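Local atomic coordinates of putative nucleoside-diphosphate-sugar epimerase (Staphylococcus aureus subsp. aureus, PDB entry 3E48), a protein that is of unknown function but probably binds a nicotinamide dinucleotide on a Rossmann-type fold and may act as a nucleoside-diphosphate-sugar epimerase. Residues Gly167-Ile172 with Tyr202-Leu207; Tyr162-Gly167 with Ile219-Val224. All blocks are in the same frame, centred on the assembly; numbering follows the deposited sequence.

Contact 1. Residues Gly167-Ile172 with Tyr202-Leu207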
ATOM      1  N   GLY B 167      14.917 -15.898  -9.918  1.00 13.84           N
ATOM      2  CA  GLY B 167      13.623 -15.320 -10.235  1.00 12.68           C
ATOM      3  C   GLY B 167      13.482 -14.825 -11.663  1.00 12.89           C
ATOM      4  O   GLY B 167      14.470 -14.572 -12.357  1.00 12.90           O
ATOM      5  N   ARG B 168      12.235 -14.705 -12.106  1.00 10.06           N
ATOM      6  CA  ARG B 168      11.928 -14.220 -13.444  1.00  9.79           C
ATOM      7  C   ARG B 168      11.327 -12.827 -13.284  1.00 11.96           C
ATOM      8  O   ARG B 168      10.425 -12.625 -12.469  1.00  9.22           O
ATOM      9  CB  ARG B 168      10.926 -15.155 -14.127  1.00 12.98           C
ATOM     10  CG  ARG B 168      11.443 -16.576 -14.321  1.00 16.12           C
ATOM     11  CD  ARG B 168      10.337 -17.498 -14.810  1.00 15.22           C
ATOM     12  NE  ARG B 168       9.832 -17.099 -16.118  1.00 26.24           N
ATOM     13  CZ  ARG B 168      10.539 -17.159 -17.242  1.00 31.97           C
ATOM     14  NH1 ARG B 168      11.787 -17.606 -17.223  1.00 35.22           N
ATOM     15  NH2 ARG B 168       9.995 -16.771 -18.389  1.00 40.04           N
ATOM     16  N   ILE B 169      11.837 -11.870 -14.051  1.00  8.95           N
ATOM     17  CA  ILE B 169      11.352 -10.496 -13.978  1.00  8.07           C
ATOM     18  C   ILE B 169      10.692 -10.084 -15.281  1.00  9.61           C
ATOM     19  O   ILE B 169      11.254 -10.282 -16.363  1.00  8.69           O
ATOM     20  CB  ILE B 169      12.508  -9.504 -13.684  1.00  6.93           C
ATOM     21  CG1 ILE B 169      13.070  -9.739 -12.278  1.00 11.33           C
ATOM     22  CG2 ILE B 169      12.013  -8.066 -13.786  1.00 10.83           C
ATOM     23  CD1 ILE B 169      14.362  -9.020 -11.992  1.00 31.18           C
ATOM     24  N   ASN B 170       9.501  -9.509 -15.189  1.00  5.75           N
ATOM     25  CA  ASN B 170       8.826  -9.086 -16.402  1.00  8.11           C
ATOM     26  C   ASN B 170       9.284  -7.686 -16.790  1.00  7.55           C
ATOM     27  O   ASN B 170       9.313  -6.766 -15.967  1.00  7.29           O
ATOM     28  CB  ASN B 170       7.311  -9.139 -16.236  1.00  6.09           C
ATOM     29  CG  ASN B 170       6.589  -8.965 -17.554  1.00  6.63           C
ATOM     30  OD1 ASN B 170       6.374  -7.847 -18.007  1.00  6.22           O
ATOM     31  ND2 ASN B 170       6.230 -10.078 -18.186  1.00  9.09           N
ATOM     32  N   TYR B 171       9.655  -7.558 -18.062  1.00  5.54           N
ATOM     33  CA  TYR B 171      10.165  -6.320 -18.646  1.00  5.82           C
ATOM     34  C   TYR B 171       9.292  -5.818 -19.784  1.00  8.10           C
ATOM     35  O   TYR B 171       8.650  -6.606 -20.473  1.00  6.40           O
ATOM     36  CB  TYR B 171      11.553  -6.550 -19.236  1.00  5.83           C
ATOM     37  CG  TYR B 171      12.685  -6.616 -18.248  1.00  8.83           C
ATOM     38  CD1 TYR B 171      13.384  -5.463 -17.894  1.00  6.33           C
ATOM     39  CD2 TYR B 171      13.097  -7.835 -17.711  1.00  6.05           C
ATOM     40  CE1 TYR B 171      14.472  -5.519 -17.036  1.00  6.96           C
ATOM     41  CE2 TYR B 171      14.185  -7.904 -16.846  1.00  8.61           C
ATOM     42  CZ  TYR B 171      14.869  -6.740 -16.515  1.00  9.99           C
ATOM     43  OH  TYR B 171      15.952  -6.795 -15.668  1.00 11.21           O
ATOM     44  N   ILE B 172       9.318  -4.507 -20.004  1.00  7.04           N
ATOM     45  CA  ILE B 172       8.549  -3.882 -21.080  1.00 10.28           C
ATOM     46  C   ILE B 172       9.197  -2.528 -21.423  1.00  7.44           C
ATOM     47  O   ILE B 172       9.765  -1.869 -20.550  1.00  7.43           O
ATOM     48  CB  ILE B 172       7.062  -3.701 -20.655  1.00  6.68           C
ATOM     49  CG1 ILE B 172       6.245  -3.122 -21.811  1.00  8.08           C
ATOM     50  CG2 ILE B 172       6.971  -2.795 -19.425  1.00 11.41           C
ATOM     51  CD1 ILE B 172       4.751  -3.101 -21.545  1.00  5.71           C
ATOM     52  N   TYR B 202      11.777 -12.767 -18.104  1.00 10.14           N
ATOM     53  CA  TYR B 202      13.059 -13.410 -18.356  1.00 11.38           C
ATOM     54  C   TYR B 202      13.736 -13.715 -17.032  1.00 14.17           C
ATOM     55  O   TYR B 202      13.718 -12.885 -16.121  1.00 11.26           O
ATOM     56  CB  TYR B 202      13.990 -12.469 -19.122  1.00  9.69           C
ATOM     57  CG  TYR B 202      13.459 -11.925 -20.428  1.00 10.63           C
ATOM     58  CD1 TYR B 202      13.266 -12.758 -21.530  1.00 14.93           C
ATOM     59  CD2 TYR B 202      13.210 -10.558 -20.583  1.00 12.65           C
ATOM     60  CE1 TYR B 202      12.847 -12.244 -22.755  1.00 14.89           C
ATOM     61  CE2 TYR B 202      12.790 -10.037 -21.802  1.00 12.76           C
ATOM     62  CZ  TYR B 202      12.613 -10.884 -22.885  1.00 14.64           C
ATOM     63  OH  TYR B 202      12.214 -10.371 -24.096  1.00 11.13           O
ATOM     64  N   ASP B 203      14.323 -14.900 -16.907  1.00 12.84           N
ATOM     65  CA  ASP B 203      15.058 -15.196 -15.690  1.00 11.42           C
ATOM     66  C   ASP B 203      16.381 -14.496 -15.989  1.00 14.06           C
ATOM     67  O   ASP B 203      16.625 -14.114 -17.133  1.00 12.99           O
ATOM     68  CB  ASP B 203      15.245 -16.707 -15.496  1.00 17.45           C
ATOM     69  CG  ASP B 203      16.003 -17.362 -16.629  1.00 24.35           C
ATOM     70  OD1 ASP B 203      16.234 -18.584 -16.546  1.00 38.35           O
ATOM     71  OD2 ASP B 203      16.365 -16.666 -17.599  1.00 40.67           O
HETATM   72  N   MSE B 204      17.233 -14.308 -14.990  1.00 14.46           N
HETATM   73  CA  MSE B 204      18.487 -13.605 -15.240  1.00 12.40           C
HETATM   74  C   MSE B 204      19.438 -14.343 -16.174  1.00 17.91           C
HETATM   75  O   MSE B 204      20.331 -13.738 -16.770  1.00 17.17           O
HETATM   76  CB  MSE B 204      19.185 -13.286 -13.919  1.00 11.76           C
HETATM   77  CG  MSE B 204      18.404 -12.317 -13.033  1.00 13.34           C
HETATM   78 SE   MSE B 204      17.966 -10.633 -13.915  1.00 22.53          SE
HETATM   79  CE  MSE B 204      16.203 -11.073 -14.595  1.00 11.60           C
ATOM     80  N   LYS B 205      19.245 -15.649 -16.308  1.00 16.91           N
ATOM     81  CA  LYS B 205      20.094 -16.449 -17.180  1.00 16.47           C
ATOM     82  C   LYS B 205      19.773 -16.126 -18.639  1.00 17.40           C
ATOM     83  O   LYS B 205      20.678 -15.959 -19.462  1.00 17.27           O
ATOM     84  CB  LYS B 205      19.867 -17.934 -16.891  1.00 26.15           C
ATOM     85  CG  LYS B 205      20.996 -18.837 -17.334  1.00 31.27           C
ATOM     86  CD  LYS B 205      20.805 -20.249 -16.798  1.00 30.29           C
ATOM     87  CE  LYS B 205      20.852 -20.281 -15.276  1.00 34.21           C
ATOM     88  NZ  LYS B 205      22.176 -19.849 -14.743  1.00 35.58           N
ATOM     89  N   GLU B 206      18.485 -16.031 -18.960  1.00 15.94           N
ATOM     90  CA  GLU B 206      18.064 -15.707 -20.324  1.00 11.53           C
ATOM     91  C   GLU B 206      18.437 -14.263 -20.637  1.00 16.64           C
ATOM     92  O   GLU B 206      18.835 -13.942 -21.756  1.00 16.50           O
ATOM     93  CB  GLU B 206      16.552 -15.878 -20.485  1.00 15.61           C
ATOM     94  CG  GLU B 206      16.065 -17.310 -20.378  1.00 26.13           C
ATOM     95  CD  GLU B 206      14.554 -17.395 -20.336  1.00 34.17           C
ATOM     96  OE1 GLU B 206      13.951 -16.756 -19.447  1.00 26.60           O
ATOM     97  OE2 GLU B 206      13.968 -18.105 -21.182  1.00 43.49           O
ATOM     98  N   LEU B 207      18.300 -13.392 -19.643  1.00 15.26           N
ATOM     99  CA  LEU B 207      18.630 -11.990 -19.841  1.00 11.94           C
ATOM    100  C   LEU B 207      20.098 -11.879 -20.251  1.00 12.72           C
ATOM    101  O   LEU B 207      20.438 -11.164 -21.192  1.00 13.34           O
ATOM    102  CB  LEU B 207      18.400 -11.194 -18.554  1.00 16.76           C
ATOM    103  CG  LEU B 207      17.869  -9.765 -18.700  1.00 24.43           C
ATOM    104  CD1 LEU B 207      18.012  -9.060 -17.363  1.00 17.13           C
ATOM    105  CD2 LEU B 207      18.622  -9.003 -19.775  1.00 26.53           C
TER
HETATM  106  O   HOH W   1      17.024 -15.402 -12.325  1.00 13.02           O
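E206 OE1 is gripped from two sides of the contact: R168 NH1 reaches it at 3.2 Å in a salt bridge, from above the carboxylate plane, and D203 N donates to its anti lone pair. The bend of R168 at chi3 (63°) carries its guanidinium past D203 to E206. The bond from D203 N belongs to the capping box of D203 and E206 that opens helix 204-215; the place of D203 OD2, its other acceptor, is less sure. The arginine so ties the neighbouring strand to a helix N-terminus. Beside it, I169 and Y202 make an antiparallel hydrogen-bonded pair, with I169 N to Y202 O at 3.0 Å and Y202 N to I169 O at 3.1 Å. A water donates to G167 O (2.7 Å) and accepts from M204 N (2.9 Å), a bridge beside this pair. On the other face, the selenomethionine M204 sets its CE against I169 CD1 at 3.8 Å. Y171 CD2 meets Y202 CD2, at the edge of the Y202 ring, at 4.0 Å, while L207 CD1 lies 3.5 Å from Y171 OH. Y202 OH is hydrogen-bonded to L273 N, at the start of helix 273-277. Strand 168-172 runs between parallel strand 134-143 and antiparallel strand 194-203, which leads directly into helix 204-215.

Contact 2. Residues Tyr162-Gly167 with Ile219-Val224; sequences YPAGDG and IKYEPV
Y221 OH donates to G165 O at 2.7 Å, pinning a type II' beta turn, A164 to G167, to the short strand 220-221. The bond lies in the carbonyl plane on a lone pair of G165 O, with a C=O...O angle of 123°. Just before the beta turn, P163 is the centre of an inverse gamma turn, so the chain from Y162 to G167 folds back twice around the phenol. A164 N adds a weak bond to the same hydroxyl. CG of Y221 stands anti to the backbone N (chi1 177°), which sends the ring out from its strand into this bend.

The tight part is the bend around the phenol. Y162 O lies in the plane of the Y221 ring at its edge, 3.3 Å from Y221 CE1, while P223 of the same segment as Y221 sets its CD over the centre of one face, 3.5 Å above the plane. P223 CB also meets Y162 O at 3.3 Å, so this carbonyl oxygen sits against both the aromatic edge and the proline. The Y162 side chain leaves the contact in another direction, its ring stacked on that of Y247, and P163 and V224 both touch F229 of helix 226-231.

The solvent side is looser. There G165, partly exposed, meets Y221 through its backbone alone, at a positive phi (53°) easily adopted by glycine. On the 219-224 side, P223 has solvent beyond its packed atoms. Apart from the phenol, one main-chain touch joins the segments: V224 O approaches P163 CB at 3.4 Å.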
ATOM      1  N   TYR B 162      22.765  -8.585 -11.191  1.00 12.55           N
ATOM      2  CA  TYR B 162      21.517  -8.336 -10.472  1.00 14.09           C
ATOM      3  C   TYR B 162      21.259  -9.432  -9.437  1.00 11.68           C
ATOM      4  O   TYR B 162      21.215 -10.613  -9.769  1.00 15.68           O
ATOM      5  CB  TYR B 162      20.331  -8.280 -11.440  1.00  9.77           C
ATOM      6  CG  TYR B 162      20.348  -7.133 -12.429  1.00 11.73           C
ATOM      7  CD1 TYR B 162      20.647  -5.831 -12.025  1.00 15.11           C
ATOM      8  CD2 TYR B 162      19.983  -7.339 -13.759  1.00 12.61           C
ATOM      9  CE1 TYR B 162      20.571  -4.761 -12.924  1.00 15.00           C
ATOM     10  CE2 TYR B 162      19.903  -6.282 -14.658  1.00 18.33           C
ATOM     11  CZ  TYR B 162      20.193  -5.000 -14.239  1.00 12.05           C
ATOM     12  OH  TYR B 162      20.079  -3.959 -15.135  1.00 14.27           O
ATOM     13  N   PRO B 163      21.090  -9.050  -8.162  1.00 15.06           N
ATOM     14  CA  PRO B 163      20.834 -10.023  -7.091  1.00 13.38           C
ATOM     15  C   PRO B 163      19.376 -10.454  -7.114  1.00 12.29           C
ATOM     16  O   PRO B 163      18.616 -10.175  -6.184  1.00 13.81           O
ATOM     17  CB  PRO B 163      21.184  -9.240  -5.834  1.00 16.22           C
ATOM     18  CG  PRO B 163      20.736  -7.851  -6.192  1.00 14.52           C
ATOM     19  CD  PRO B 163      21.252  -7.694  -7.612  1.00 12.35           C
ATOM     20  N   ALA B 164      18.990 -11.138  -8.186  1.00 12.48           N
ATOM     21  CA  ALA B 164      17.614 -11.586  -8.355  1.00 10.47           C
ATOM     22  C   ALA B 164      17.452 -13.093  -8.233  1.00 10.57           C
ATOM     23  O   ALA B 164      16.400 -13.635  -8.566  1.00 10.33           O
ATOM     24  CB  ALA B 164      17.087 -11.119  -9.711  1.00 14.55           C
ATOM     25  N   GLY B 165      18.491 -13.771  -7.752  1.00 14.62           N
ATOM     26  CA  GLY B 165      18.414 -15.213  -7.607  1.00 17.71           C
ATOM     27  C   GLY B 165      17.996 -15.902  -8.894  1.00 15.27           C
ATOM     28  O   GLY B 165      18.472 -15.558  -9.974  1.00 15.84           O
ATOM     29  N   ASP B 166      17.103 -16.878  -8.785  1.00 14.69           N
ATOM     30  CA  ASP B 166      16.631 -17.610  -9.953  1.00 14.78           C
ATOM     31  C   ASP B 166      15.249 -17.104 -10.366  1.00 12.82           C
ATOM     32  O   ASP B 166      14.508 -17.783 -11.079  1.00 15.81           O
ATOM     33  CB  ASP B 166      16.576 -19.110  -9.641  1.00 22.88           C
ATOM     34  CG  ASP B 166      17.911 -19.652  -9.152  1.00 34.88           C
ATOM     35  OD1 ASP B 166      18.934 -19.422  -9.832  1.00 41.06           O
ATOM     36  OD2 ASP B 166      17.938 -20.310  -8.089  1.00 39.99           O
ATOM     37  N   GLY B 167      14.917 -15.898  -9.918  1.00 13.84           N
ATOM     38  CA  GLY B 167      13.623 -15.320 -10.235  1.00 12.68           C
ATOM     39  C   GLY B 167      13.482 -14.825 -11.663  1.00 12.89           C
ATOM     40  O   GLY B 167      14.470 -14.572 -12.357  1.00 12.90           O
ATOM     41  N   ILE B 219      28.597 -12.605 -21.610  1.00 24.64           N
ATOM     42  CA  ILE B 219      28.087 -12.046 -20.363  1.00 23.74           C
ATOM     43  C   ILE B 219      27.340 -13.149 -19.621  1.00 22.14           C
ATOM     44  O   ILE B 219      26.276 -13.587 -20.053  1.00 22.99           O
ATOM     45  CB  ILE B 219      27.116 -10.869 -20.623  1.00 19.09           C
ATOM     46  CG1 ILE B 219      27.833  -9.762 -21.406  1.00 22.28           C
ATOM     47  CG2 ILE B 219      26.598 -10.317 -19.302  1.00 18.82           C
ATOM     48  CD1 ILE B 219      26.943  -8.585 -21.769  1.00 18.15           C
ATOM     49  N   LYS B 220      27.901 -13.601 -18.506  1.00 20.62           N
ATOM     50  CA  LYS B 220      27.277 -14.661 -17.730  1.00 24.47           C
ATOM     51  C   LYS B 220      26.613 -14.102 -16.480  1.00 18.47           C
ATOM     52  O   LYS B 220      27.019 -13.064 -15.961  1.00 17.16           O
ATOM     53  CB  LYS B 220      28.319 -15.715 -17.346  1.00 23.67           C
ATOM     54  CG  LYS B 220      29.003 -16.375 -18.539  1.00 33.53           C
ATOM     55  CD  LYS B 220      29.988 -17.448 -18.097  1.00 38.28           C
ATOM     56  CE  LYS B 220      30.748 -18.038 -19.281  1.00 45.28           C
ATOM     57  NZ  LYS B 220      29.845 -18.646 -20.301  1.00 46.81           N
ATOM     58  N   TYR B 221      25.582 -14.789 -16.005  1.00 18.46           N
ATOM     59  CA  TYR B 221      24.874 -14.349 -14.812  1.00 16.02           C
ATOM     60  C   TYR B 221      25.608 -14.771 -13.545  1.00 20.88           C
ATOM     61  O   TYR B 221      25.588 -15.941 -13.167  1.00 23.64           O
ATOM     62  CB  TYR B 221      23.453 -14.919 -14.798  1.00 20.07           C
ATOM     63  CG  TYR B 221      22.663 -14.577 -13.552  1.00 16.51           C
ATOM     64  CD1 TYR B 221      22.582 -13.262 -13.093  1.00 11.05           C
ATOM     65  CD2 TYR B 221      21.964 -15.561 -12.853  1.00 14.67           C
ATOM     66  CE1 TYR B 221      21.823 -12.933 -11.972  1.00 16.19           C
ATOM     67  CE2 TYR B 221      21.200 -15.244 -11.730  1.00 15.77           C
ATOM     68  CZ  TYR B 221      21.131 -13.930 -11.297  1.00 19.37           C
ATOM     69  OH  TYR B 221      20.352 -13.605 -10.208  1.00 15.53           O
ATOM     70  N   GLU B 222      26.260 -13.809 -12.906  1.00 19.37           N
ATOM     71  CA  GLU B 222      26.993 -14.046 -11.666  1.00 20.88           C
ATOM     72  C   GLU B 222      26.567 -12.961 -10.687  1.00 21.97           C
ATOM     73  O   GLU B 222      27.275 -11.976 -10.476  1.00 19.30           O
ATOM     74  CB  GLU B 222      28.501 -13.972 -11.909  1.00 22.68           C
ATOM     75  CG  GLU B 222      29.044 -15.122 -12.737  1.00 35.81           C
ATOM     76  CD  GLU B 222      30.528 -14.990 -13.012  1.00 40.48           C
ATOM     77  OE1 GLU B 222      31.300 -14.819 -12.042  1.00 45.70           O
ATOM     78  OE2 GLU B 222      30.921 -15.062 -14.197  1.00 46.92           O
ATOM     79  N   PRO B 223      25.391 -13.138 -10.070  1.00 18.30           N
ATOM     80  CA  PRO B 223      24.838 -12.185  -9.110  1.00 16.15           C
ATOM     81  C   PRO B 223      25.688 -11.939  -7.872  1.00 20.68           C
ATOM     82  O   PRO B 223      26.206 -12.874  -7.262  1.00 20.73           O
ATOM     83  CB  PRO B 223      23.480 -12.793  -8.770  1.00 18.68           C
ATOM     84  CG  PRO B 223      23.748 -14.257  -8.867  1.00 19.94           C
ATOM     85  CD  PRO B 223      24.556 -14.350 -10.141  1.00 18.83           C
ATOM     86  N   VAL B 224      25.833 -10.667  -7.520  1.00 14.49           N
ATOM     87  CA  VAL B 224      26.588 -10.285  -6.341  1.00 24.22           C
ATOM     88  C   VAL B 224      25.609 -10.177  -5.182  1.00 20.50           C
ATOM     89  O   VAL B 224      24.391 -10.262  -5.377  1.00 24.03           O
ATOM     90  CB  VAL B 224      27.306  -8.928  -6.530  1.00 21.95           C
ATOM     91  CG1 VAL B 224      28.389  -9.061  -7.588  1.00 15.96           C
ATOM     92  CG2 VAL B 224      26.305  -7.853  -6.931  1.00 18.06           C
TER

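How the contacts relate
The two contacts lie with their centres about 10 Å apart and share G167, which ends the beta turn of contact 2 and leads into strand 168-172 of contact 1. Helix 204-215 and strand 220-221 also follow each other along the chain, so both sides of contact 1 continue into contact 2. M204 joins them in space: its CB packs on Y221 CE1 at 3.3 Å, its CG on A164 CB at 3.8 Å and its SE on Y162 CD2 at 3.9 Å. Y171 OH adds a looser touch on Y162 CE2 at 4.1 Å. Together they connect the strand pair 168-172 and 194-203 of the larger mixed sheet to the small parallel pair 159-160 and 220-221.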